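PDB 2I5E: hypothetical protein MM_2497 from Methanosarcina mazei, which probably catalyses the condensation of (2S)-2-phospholactate with GTP to give (2S)-lactyl-2-diphospho-5'-guanosine, a step in the biosynthesis of coenzyme F420. Local coordinates for residues Y10-A15 and E27-V32; K16-P21 and D171-E176; E33-Q38 and G187-Y192; D177-L182 and F197-K202. All blocks are in the same frame, centred on the assembly; numbering follows the deposited sequence.

Interaction 1 (Y10-A15 and E27-V32). With PEG (di(hydroxyethyl)ether), chain F.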
# COMPACT_ATOMS: atom_id res chain seq x y z
N TYR A 10 5.75 11.36 -18.69
CA TYR A 10 6.64 10.24 -19.04
C TYR A 10 7.95 10.75 -19.68
O TYR A 10 7.93 11.61 -20.55
CB TYR A 10 5.94 9.32 -20.04
CG TYR A 10 6.74 8.14 -20.48
CD1 TYR A 10 7.09 7.11 -19.55
CD2 TYR A 10 7.17 8.01 -21.83
CE1 TYR A 10 7.82 6.03 -19.93
CE2 TYR A 10 7.91 6.89 -22.21
CZ TYR A 10 8.21 5.90 -21.25
OH TYR A 10 8.93 4.82 -21.58
N LYS A 11 9.08 10.20 -19.27
CA LYS A 11 10.37 10.43 -19.96
C LYS A 11 11.11 9.11 -19.92
O LYS A 11 11.51 8.66 -18.82
CB LYS A 11 11.15 11.60 -19.27
CG LYS A 11 12.68 11.78 -19.57
CD LYS A 11 13.16 13.21 -19.05
CE LYS A 11 14.67 13.58 -19.00
NZ LYS A 11 15.38 13.11 -20.17
N LYS A 12 11.29 8.49 -21.08
CA LYS A 12 12.02 7.25 -21.12
C LYS A 12 13.50 7.40 -20.71
O LYS A 12 14.03 6.51 -20.04
CB LYS A 12 11.86 6.58 -22.51
CG LYS A 12 12.69 5.34 -22.70
CD LYS A 12 12.20 4.59 -23.89
CE LYS A 12 13.26 3.60 -24.38
NZ LYS A 12 12.48 2.57 -25.07
N ALA A 13 14.17 8.50 -21.08
CA ALA A 13 15.63 8.58 -20.89
C ALA A 13 16.16 8.77 -19.48
O ALA A 13 15.80 9.72 -18.80
CB ALA A 13 16.22 9.64 -21.79
N GLY A 14 17.08 7.89 -19.07
CA GLY A 14 17.51 7.85 -17.67
C GLY A 14 16.42 7.58 -16.63
O GLY A 14 16.56 7.95 -15.47
N ALA A 15 15.34 6.89 -17.03
CA ALA A 15 13.99 7.03 -16.41
C ALA A 15 13.82 6.91 -14.90
O ALA A 15 12.98 7.70 -14.31
CB ALA A 15 13.06 6.09 -17.07
N GLU A 27 18.17 -1.55 -19.08
CA GLU A 27 17.03 -2.30 -18.49
C GLU A 27 15.93 -1.36 -17.99
O GLU A 27 14.77 -1.57 -18.26
CB GLU A 27 17.47 -3.26 -17.40
CG GLU A 27 18.21 -4.42 -17.97
CD GLU A 27 19.04 -5.17 -16.95
OE1 GLU A 27 19.20 -6.37 -17.23
OE2 GLU A 27 19.54 -4.59 -15.92
N ARG A 28 16.36 -0.33 -17.24
CA ARG A 28 15.49 0.72 -16.79
C ARG A 28 14.62 1.26 -17.90
O ARG A 28 13.45 1.37 -17.75
CB ARG A 28 16.33 1.81 -16.15
CG ARG A 28 16.79 1.35 -14.78
CD ARG A 28 18.13 2.08 -14.37
NE ARG A 28 18.01 3.52 -14.65
CZ ARG A 28 19.01 4.42 -14.67
NH1 ARG A 28 20.28 4.05 -14.43
NH2 ARG A 28 18.72 5.71 -14.94
N GLU A 29 15.20 1.63 -19.04
CA GLU A 29 14.44 2.29 -20.06
C GLU A 29 13.46 1.28 -20.63
O GLU A 29 12.32 1.61 -20.90
CB GLU A 29 15.37 2.80 -21.18
CG GLU A 29 16.35 3.83 -20.73
CD GLU A 29 16.83 4.67 -21.87
OE1 GLU A 29 17.39 5.71 -21.54
OE2 GLU A 29 16.63 4.32 -23.07
N GLU A 30 13.89 0.04 -20.83
CA GLU A 30 12.90 -0.97 -21.34
C GLU A 30 11.72 -1.26 -20.38
O GLU A 30 10.58 -1.31 -20.80
CB GLU A 30 13.60 -2.28 -21.69
CG GLU A 30 13.53 -2.53 -23.18
CD GLU A 30 12.40 -3.44 -23.60
OE1 GLU A 30 11.20 -3.00 -23.64
OE2 GLU A 30 12.77 -4.62 -23.94
N PHE A 31 12.02 -1.46 -19.11
CA PHE A 31 11.06 -1.67 -18.07
C PHE A 31 10.01 -0.55 -18.13
O PHE A 31 8.86 -0.78 -18.38
CB PHE A 31 11.80 -1.67 -16.72
CG PHE A 31 10.95 -2.04 -15.57
CD1 PHE A 31 10.05 -3.11 -15.68
CD2 PHE A 31 11.03 -1.35 -14.37
CE1 PHE A 31 9.25 -3.45 -14.67
CE2 PHE A 31 10.23 -1.70 -13.30
CZ PHE A 31 9.35 -2.76 -13.44
N VAL A 32 10.43 0.68 -17.91
CA VAL A 32 9.58 1.87 -17.93
C VAL A 32 8.61 1.90 -19.16
O VAL A 32 7.41 2.13 -19.06
CB VAL A 32 10.62 3.00 -17.86
CG1 VAL A 32 10.61 3.98 -19.02
CG2 VAL A 32 10.82 3.54 -16.43
C1 PEG F . 9.21 8.02 -16.73
O1 PEG F . 8.76 9.34 -16.38
C2 PEG F . 9.30 7.28 -15.40
O2 PEG F . 8.10 6.53 -15.20
C3 PEG F . 8.32 5.29 -15.87
C4 PEG F . 7.10 4.38 -15.77
O4 PEG F . 6.72 3.67 -16.94

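Interaction 2 (K16-P21 and D171-E176)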
# COMPACT_ATOMS: atom_id res chain seq x y z
N LYS A 16 14.54 5.92 -14.32
CA LYS A 16 14.31 5.34 -12.95
C LYS A 16 15.67 5.04 -12.25
O LYS A 16 16.01 3.93 -11.92
CB LYS A 16 13.50 4.02 -13.01
CG LYS A 16 11.95 4.14 -13.25
CD LYS A 16 11.24 4.83 -12.08
CE LYS A 16 9.71 4.99 -12.36
NZ LYS A 16 9.19 5.51 -11.08
N SER A 17 16.46 6.07 -12.04
CA SER A 17 17.81 5.96 -11.53
C SER A 17 17.89 5.22 -10.19
O SER A 17 18.91 4.62 -9.94
CB SER A 17 18.35 7.37 -11.36
OG SER A 17 17.65 7.94 -10.27
N ARG A 18 16.86 5.23 -9.33
CA ARG A 18 17.01 4.45 -8.09
C ARG A 18 16.88 2.93 -8.29
O ARG A 18 17.03 2.18 -7.34
CB ARG A 18 16.17 4.91 -6.88
CG ARG A 18 15.89 6.38 -6.76
CD ARG A 18 15.06 6.62 -5.53
NE ARG A 18 15.84 6.43 -4.32
CZ ARG A 18 16.50 7.42 -3.66
NH1 ARG A 18 16.48 8.68 -4.10
NH2 ARG A 18 17.20 7.16 -2.55
N LEU A 19 16.70 2.48 -9.52
CA LEU A 19 16.71 1.08 -9.86
C LEU A 19 18.08 0.55 -10.20
O LEU A 19 18.27 -0.62 -10.27
CB LEU A 19 15.82 0.85 -11.06
CG LEU A 19 14.51 0.18 -10.77
CD1 LEU A 19 14.19 0.24 -9.35
CD2 LEU A 19 13.38 0.67 -11.54
N SER A 20 19.00 1.46 -10.47
CA SER A 20 20.44 1.23 -10.55
C SER A 20 21.04 1.21 -9.13
O SER A 20 20.78 2.12 -8.33
CB SER A 20 21.12 2.29 -11.39
OG SER A 20 22.53 2.34 -11.12
N PRO A 21 21.82 0.19 -8.80
CA PRO A 21 22.38 -0.81 -9.66
C PRO A 21 21.69 -2.19 -9.73
O PRO A 21 22.31 -3.07 -10.31
CB PRO A 21 23.83 -0.99 -9.08
CG PRO A 21 23.63 -0.60 -7.54
CD PRO A 21 22.24 -0.04 -7.40
N ASP A 171 3.72 2.20 -6.64
CA ASP A 171 4.52 2.72 -7.72
C ASP A 171 5.86 1.99 -7.63
O ASP A 171 6.31 1.57 -6.55
CB ASP A 171 4.71 4.23 -7.60
CG ASP A 171 5.17 4.67 -6.20
OD1 ASP A 171 4.39 4.60 -5.24
OD2 ASP A 171 6.33 5.02 -6.06
N ILE A 172 6.51 1.87 -8.77
CA ILE A 172 7.62 0.96 -8.83
C ILE A 172 8.77 1.88 -9.04
O ILE A 172 8.91 2.41 -10.14
CB ILE A 172 7.41 -0.17 -9.92
CG1 ILE A 172 6.56 -1.34 -9.31
CG2 ILE A 172 8.77 -0.84 -10.26
CD1 ILE A 172 5.17 -1.24 -9.50
N ASP A 173 9.56 2.12 -7.97
CA ASP A 173 10.65 3.12 -8.02
C ASP A 173 12.02 2.63 -7.51
O ASP A 173 13.06 3.07 -7.96
CB ASP A 173 10.25 4.40 -7.25
CG ASP A 173 11.02 5.65 -7.70
OD1 ASP A 173 11.18 5.90 -8.96
OD2 ASP A 173 11.45 6.33 -6.75
N GLU A 174 11.99 1.70 -6.59
CA GLU A 174 13.20 1.10 -6.13
C GLU A 174 13.14 -0.44 -6.14
O GLU A 174 12.08 -0.98 -6.40
CB GLU A 174 13.59 1.67 -4.79
CG GLU A 174 12.54 1.61 -3.77
CD GLU A 174 12.83 2.52 -2.63
OE1 GLU A 174 13.88 3.20 -2.65
OE2 GLU A 174 12.00 2.56 -1.70
N PRO A 175 14.32 -1.12 -5.93
CA PRO A 175 14.39 -2.60 -5.97
C PRO A 175 13.30 -3.29 -5.14
O PRO A 175 12.71 -4.24 -5.58
CB PRO A 175 15.83 -2.90 -5.38
CG PRO A 175 16.60 -1.64 -5.77
CD PRO A 175 15.61 -0.54 -5.51
N GLU A 176 13.08 -2.84 -3.92
CA GLU A 176 12.07 -3.47 -3.07
C GLU A 176 10.67 -3.44 -3.68
O GLU A 176 9.87 -4.31 -3.37
CB GLU A 176 12.18 -2.91 -1.64
CG GLU A 176 10.90 -2.59 -0.93
CD GLU A 176 11.05 -1.60 0.26
OE1 GLU A 176 11.53 -0.44 0.05
OE2 GLU A 176 10.63 -2.01 1.38
O HOH W 1 14.02 5.36 -9.53

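Interaction 3 (E33-Q38 and G187-Y192)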
# COMPACT_ATOMS: atom_id res chain seq x y z
N GLU A 33 9.14 1.61 -20.32
CA GLU A 33 8.32 1.53 -21.55
C GLU A 33 7.25 0.48 -21.40
O GLU A 33 6.09 0.69 -21.72
CB GLU A 33 9.19 1.17 -22.75
CG GLU A 33 8.33 1.05 -24.05
CD GLU A 33 9.22 1.00 -25.32
OE1 GLU A 33 10.10 1.86 -25.47
OE2 GLU A 33 9.01 0.07 -26.16
N LEU A 34 7.63 -0.70 -20.89
CA LEU A 34 6.57 -1.75 -20.63
C LEU A 34 5.52 -1.25 -19.62
O LEU A 34 4.33 -1.49 -19.80
CB LEU A 34 7.17 -3.10 -20.18
CG LEU A 34 8.19 -3.71 -21.10
CD1 LEU A 34 8.80 -4.95 -20.49
CD2 LEU A 34 7.57 -4.00 -22.47
N MSE A 35 5.96 -0.56 -18.57
CA MSE A 35 5.01 -0.03 -17.57
C MSE A 35 4.11 0.99 -18.18
O MSE A 35 2.92 0.93 -17.93
CB MSE A 35 5.71 0.52 -16.35
CG MSE A 35 6.22 -0.61 -15.46
SE MSE A 35 6.77 0.04 -13.74
CE MSE A 35 8.34 1.18 -14.13
N LEU A 36 4.64 1.90 -19.01
CA LEU A 36 3.80 2.91 -19.71
C LEU A 36 2.65 2.28 -20.45
O LEU A 36 1.49 2.76 -20.39
CB LEU A 36 4.65 3.73 -20.73
CG LEU A 36 3.96 4.86 -21.52
CD1 LEU A 36 3.47 6.02 -20.59
CD2 LEU A 36 4.84 5.40 -22.75
N ASN A 37 3.02 1.28 -21.26
CA ASN A 37 2.07 0.60 -22.12
C ASN A 37 0.94 -0.05 -21.37
O ASN A 37 -0.17 -0.13 -21.90
CB ASN A 37 2.79 -0.43 -23.02
CG ASN A 37 3.52 0.25 -24.11
OD1 ASN A 37 3.10 1.31 -24.56
ND2 ASN A 37 4.63 -0.30 -24.52
N GLN A 38 1.24 -0.63 -20.22
CA GLN A 38 0.24 -1.24 -19.36
C GLN A 38 -0.73 -0.18 -18.74
O GLN A 38 -1.95 -0.40 -18.67
CB GLN A 38 0.95 -2.00 -18.25
CG GLN A 38 1.69 -3.33 -18.69
CD GLN A 38 1.69 -4.31 -17.57
OE1 GLN A 38 2.68 -4.47 -16.84
NE2 GLN A 38 0.54 -4.93 -17.36
N GLY A 187 1.47 -9.67 -16.34
CA GLY A 187 1.67 -8.90 -17.55
C GLY A 187 3.14 -8.64 -17.81
O GLY A 187 4.02 -9.19 -17.12
N ALA A 188 3.36 -7.81 -18.80
CA ALA A 188 4.63 -7.80 -19.50
C ALA A 188 5.72 -7.24 -18.55
O ALA A 188 6.86 -7.74 -18.53
CB ALA A 188 4.50 -6.96 -20.76
N ALA A 189 5.35 -6.23 -17.74
CA ALA A 189 6.38 -5.56 -16.96
C ALA A 189 6.86 -6.60 -15.95
O ALA A 189 8.06 -6.86 -15.79
CB ALA A 189 5.74 -4.24 -16.28
N LYS A 190 5.89 -7.29 -15.34
CA LYS A 190 6.17 -8.37 -14.39
C LYS A 190 6.99 -9.48 -15.07
O LYS A 190 8.03 -9.92 -14.55
CB LYS A 190 4.86 -8.88 -13.79
CG LYS A 190 5.07 -9.97 -12.65
CD LYS A 190 4.74 -11.39 -13.19
CE LYS A 190 4.90 -12.47 -12.09
NZ LYS A 190 4.00 -12.25 -10.82
N ASP A 191 6.59 -9.88 -16.27
CA ASP A 191 7.37 -11.01 -16.96
C ASP A 191 8.77 -10.59 -17.21
O ASP A 191 9.64 -11.42 -17.19
CB ASP A 191 6.72 -11.43 -18.30
CG ASP A 191 5.30 -11.81 -18.12
OD1 ASP A 191 5.00 -12.24 -16.99
OD2 ASP A 191 4.48 -11.64 -19.03
N TYR A 192 8.97 -9.29 -17.46
CA TYR A 192 10.30 -8.79 -17.77
C TYR A 192 11.22 -8.98 -16.57
O TYR A 192 12.31 -9.52 -16.67
CB TYR A 192 10.21 -7.27 -18.20
CG TYR A 192 11.55 -6.58 -18.56
CD1 TYR A 192 12.10 -6.71 -19.85
CD2 TYR A 192 12.26 -5.85 -17.62
CE1 TYR A 192 13.35 -6.14 -20.22
CE2 TYR A 192 13.51 -5.25 -17.95
CZ TYR A 192 14.04 -5.40 -19.28
OH TYR A 192 15.24 -4.77 -19.64
O HOH W 2 2.96 -6.08 -14.58

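Interaction 4 (D177-L182 and F197-K202)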
# COMPACT_ATOMS: atom_id res chain seq x y z
N ASP A 177 10.40 -2.48 -4.55
CA ASP A 177 9.11 -2.37 -5.26
C ASP A 177 8.93 -3.48 -6.30
O ASP A 177 7.83 -3.82 -6.69
CB ASP A 177 9.01 -1.02 -5.96
CG ASP A 177 9.02 0.16 -4.96
OD1 ASP A 177 8.74 -0.06 -3.75
OD2 ASP A 177 9.24 1.33 -5.39
N LEU A 178 10.03 -4.03 -6.78
CA LEU A 178 9.97 -5.14 -7.78
C LEU A 178 9.50 -6.46 -7.14
O LEU A 178 8.95 -7.35 -7.81
CB LEU A 178 11.37 -5.32 -8.35
CG LEU A 178 12.05 -4.18 -9.13
CD1 LEU A 178 13.51 -4.57 -9.69
CD2 LEU A 178 11.14 -3.73 -10.19
N VAL A 179 9.81 -6.62 -5.84
CA VAL A 179 9.19 -7.63 -4.99
C VAL A 179 7.67 -7.55 -5.09
O VAL A 179 7.05 -8.60 -5.32
CB VAL A 179 9.65 -7.51 -3.53
CG1 VAL A 179 9.15 -8.73 -2.70
CG2 VAL A 179 11.19 -7.57 -3.53
N GLU A 180 7.06 -6.36 -4.99
CA GLU A 180 5.61 -6.25 -4.96
C GLU A 180 5.10 -6.60 -6.34
O GLU A 180 4.06 -7.13 -6.49
CB GLU A 180 5.12 -4.81 -4.64
CG GLU A 180 5.61 -4.20 -3.33
CD GLU A 180 5.10 -5.01 -2.13
OE1 GLU A 180 4.10 -5.75 -2.21
OE2 GLU A 180 5.75 -5.00 -1.09
N LEU A 181 5.80 -6.16 -7.37
CA LEU A 181 5.42 -6.48 -8.74
C LEU A 181 5.42 -8.04 -9.00
O LEU A 181 4.50 -8.59 -9.63
CB LEU A 181 6.40 -5.79 -9.69
CG LEU A 181 6.01 -5.89 -11.18
CD1 LEU A 181 4.46 -5.60 -11.45
CD2 LEU A 181 6.91 -4.95 -11.96
N LEU A 182 6.50 -8.69 -8.58
CA LEU A 182 6.57 -10.14 -8.67
C LEU A 182 5.43 -10.83 -7.85
O LEU A 182 4.71 -11.72 -8.36
CB LEU A 182 7.96 -10.65 -8.33
CG LEU A 182 9.03 -10.43 -9.41
CD1 LEU A 182 10.42 -11.06 -8.95
CD2 LEU A 182 8.69 -10.69 -10.89
N PHE A 197 14.85 -12.03 -12.28
CA PHE A 197 14.96 -12.30 -10.83
C PHE A 197 13.94 -13.32 -10.35
O PHE A 197 12.92 -13.56 -10.98
CB PHE A 197 14.73 -11.01 -10.03
CG PHE A 197 15.58 -9.87 -10.45
CD1 PHE A 197 16.78 -9.62 -9.77
CD2 PHE A 197 15.15 -8.99 -11.46
CE1 PHE A 197 17.60 -8.55 -10.12
CE2 PHE A 197 15.94 -7.90 -11.83
CZ PHE A 197 17.19 -7.68 -11.20
N ARG A 198 14.19 -13.83 -9.16
CA ARG A 198 13.29 -14.64 -8.41
C ARG A 198 13.15 -14.06 -7.03
O ARG A 198 14.02 -13.32 -6.57
CB ARG A 198 13.89 -16.08 -8.28
CG ARG A 198 15.37 -16.06 -8.42
CD ARG A 198 16.00 -17.44 -8.50
NE ARG A 198 15.99 -17.81 -7.15
CZ ARG A 198 17.03 -18.05 -6.37
NH1 ARG A 198 18.28 -18.06 -6.79
NH2 ARG A 198 16.73 -18.34 -5.11
N LEU A 199 12.09 -14.44 -6.32
CA LEU A 199 11.96 -14.20 -4.87
C LEU A 199 12.67 -15.27 -4.00
O LEU A 199 12.60 -16.44 -4.24
CB LEU A 199 10.47 -14.12 -4.50
CG LEU A 199 9.76 -13.04 -5.35
CD1 LEU A 199 8.24 -12.99 -5.18
CD2 LEU A 199 10.38 -11.59 -5.09
N GLU A 200 13.34 -14.87 -2.96
CA GLU A 200 13.97 -15.85 -2.10
C GLU A 200 13.66 -15.50 -0.65
O GLU A 200 13.68 -14.33 -0.30
CB GLU A 200 15.48 -15.74 -2.31
CG GLU A 200 16.35 -16.29 -1.23
CD GLU A 200 17.68 -16.70 -1.79
OE1 GLU A 200 18.61 -15.88 -1.65
OE2 GLU A 200 17.77 -17.78 -2.43
N VAL A 201 13.39 -16.49 0.19
CA VAL A 201 13.14 -16.22 1.60
C VAL A 201 14.40 -16.31 2.48
O VAL A 201 14.99 -17.37 2.57
CB VAL A 201 12.07 -17.17 2.12
CG1 VAL A 201 11.88 -16.99 3.65
CG2 VAL A 201 10.79 -16.89 1.39
N LYS A 202 14.82 -15.23 3.13
CA LYS A 202 15.88 -15.41 4.10
C LYS A 202 15.68 -15.00 5.57
O LYS A 202 15.99 -15.78 6.46
CB LYS A 202 17.30 -15.02 3.58
CG LYS A 202 17.56 -13.52 3.42
CD LYS A 202 19.08 -13.12 3.32
CE LYS A 202 19.72 -13.42 1.91
NZ LYS A 202 19.21 -12.53 0.77

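Interaction 1 (Y10-A15 and E27-V32)
Y10 and A15, the two ends of one loop segment, close on the same helical residue, V32, and this is where the contact is tight. The tyrosine ring approaches the valine at a slant, CE1 of Y10 standing 3.6 Å from CG1 of V32, and the phenol OH of Y10 lies 3.2 Å from that same CG1. CB of A15 presses on the other branch, 3.5 Å from CG2 of V32, closer than carbons usually pack. Replacing Y10 by an alanine would probably leave CG1 of V32 without its aromatic neighbour and open a gap between loop and helix. A polyether, probably from the crystallisation liquor, lies against Y10 and V32 and accepts a weak hydrogen bond from N of K11. The segment follows strand 5-9 and leads toward helix 25-45, a first strand-loop-helix unit as in the Rossmann-like GT-A nucleotidyltransferases, where this loop commonly helps to hold the nucleotide. Toward solvent the grip slackens. The type II turn from K12 to A15 is tied to the helix by two weak hydrogen bonds: N of G14 to OE1 of E29 at 3.3 Å, and NH2 of R28, its guanidinium edge-on and in plane, to O of G14 at 3.2 Å. K12 crosses E29 at about a right angle, CE of K12 lying 3.9 Å from CB of E29, while the ammonium of K12 pairs with E33 and OE2 of E29 bonds to Y59.

Interaction 2 (K16-P21 and D171-E176)
K16 and D173 cross at about a right angle, the lysine bringing its ammonium to one carboxylate oxygen. NZ of K16 forms a salt bridge of 2.9 Å with OD1 of D173, meeting it on the anti side and 30° out of the carboxylate plane. A bend at chi2 (-65°) turns the lysine chain across, and the same NZ makes a weak hydrogen bond of 3.3 Å to O of I172 as well as a salt bridge to D97. R18 slants past D173, CD of R18 coming to 3.8 Å from OD2 of D173; that oxygen is paired with R205 of the second subunit. Beside it, R18 and E174 run side by side in the same direction with their flat groups 74° apart, opposite charges near each other but not joined in a salt bridge. Water 1 bridges the loop backbone to the aspartate, accepting from N of R18 and donating to OD1 of D173. Next to this polar cluster, CD1 of L19 lies 3.3 Å from O of D173. Bound buffer and polyether molecules lie close to D173 and K16, so this cluster of a lysine and aspartates is consistent with the substrate pocket of a GT-A-type nucleotidyltransferase.

Interaction 3 (E33-Q38 and G187-Y192)
L34 and A189 have the nearest CA atoms of two helical segments that run nearly antiparallel, the axes of the short segments 9.0 Å apart and their directions 157° apart. From the root of L34 outward, CB lies 4.1 Å from CA of A189, with the alanine methyl only slightly farther off. CG, anti to its own carbonyl carbon (chi1 -56°), carries the branch across toward the last turn of the partner segment. At the tip, CD1 of L34 comes to 3.6 Å from CB of Y192 and is also near O of A188; the leucine and tyrosine side chains cross at about a right angle. On another flank of A189, CG of the selenomethionine M35 is 3.8 Å from CB of A189. The polar end of the contact belongs to Q38. Its OE1 accepts a weak hydrogen bond of 3.3 Å from N of A189, in the first turn of helix 188-194, and touches CB of the same alanine at 3.1 Å. Water 2 donates to OE1 of Q38 and accepts from N of K190. G187 sits at the N-cap position, where a side chain would run into NE2 of Q38. The small A189 thus lets the helices come close, while the partly negative amide oxygen of Q38 faces the positive end of the helix dipole, probably a favourable placing, though its bond is weak.

Interaction 4 (D177-L182 and F197-K202)
Helix 177-182 lies across strand 197-201 at nearly a right angle, the axes of the short segments making 98° and approaching to 9.3 Å. The strand is one arm of an antiparallel beta hairpin completed by strand 206-210, so the motif is a helix set against a two-stranded hairpin, near the C terminus and apart from the main mixed sheet of the chain. V179 and L199 bring their CA atoms nearest each other, 7.1 Å apart, a spacing filled by apolar side chains. L199 does most of this. Its CG is anti to the carbonyl carbon (chi1 -56°), and the isobutyl fork slides past that of L182 in the opposite direction. CD2 of L199 lies 3.9 Å from CD1 of L182, and the same CD2 is equally far from CG1 of V179, while CD1 of L199 rests on CB of L182. An alanine in place of L199 would remove both methyls, and is likely to leave V179 without its partner on the strand and L182 with little but F197, opening a gap between helix and hairpin. F197 adds to the apolar layer, CD1 of L182 standing 4.4 Å from CB of F197; the F197 side chain also packs on L208 of the other hairpin arm. Elsewhere the helix faces the dimer partner, where E180 takes a hydrogen bond from G123 of the second subunit. CB of R198 points away from the helix, and NH2 of R198 forms a salt bridge of 2.9 Å with OE2 of E200, reaching that oxygen from above the carboxylate plane.

From the N terminus, interaction 1 closes a short loop, folding the segment after strand 5-9 back on helix 25-45. Interaction 2 opens inside that loop at 16-21 and reaches some 150 residues on to 171-176, so it crosses interaction 1. Interaction 3 opens farther along the same helix and closes at 187-192, crossing interaction 2 in turn; interaction 4 begins at 177-182, before that closure, and ends on the hairpin strand 197-201, crossing interaction 3. Interactions 1 and 3 share helix 25-45, interactions 2 and 4 helix 175-184. F31 of helix 25-45 packs on I172, L178 and L181, tying that helix to helix 175-184 and the segment leading into it.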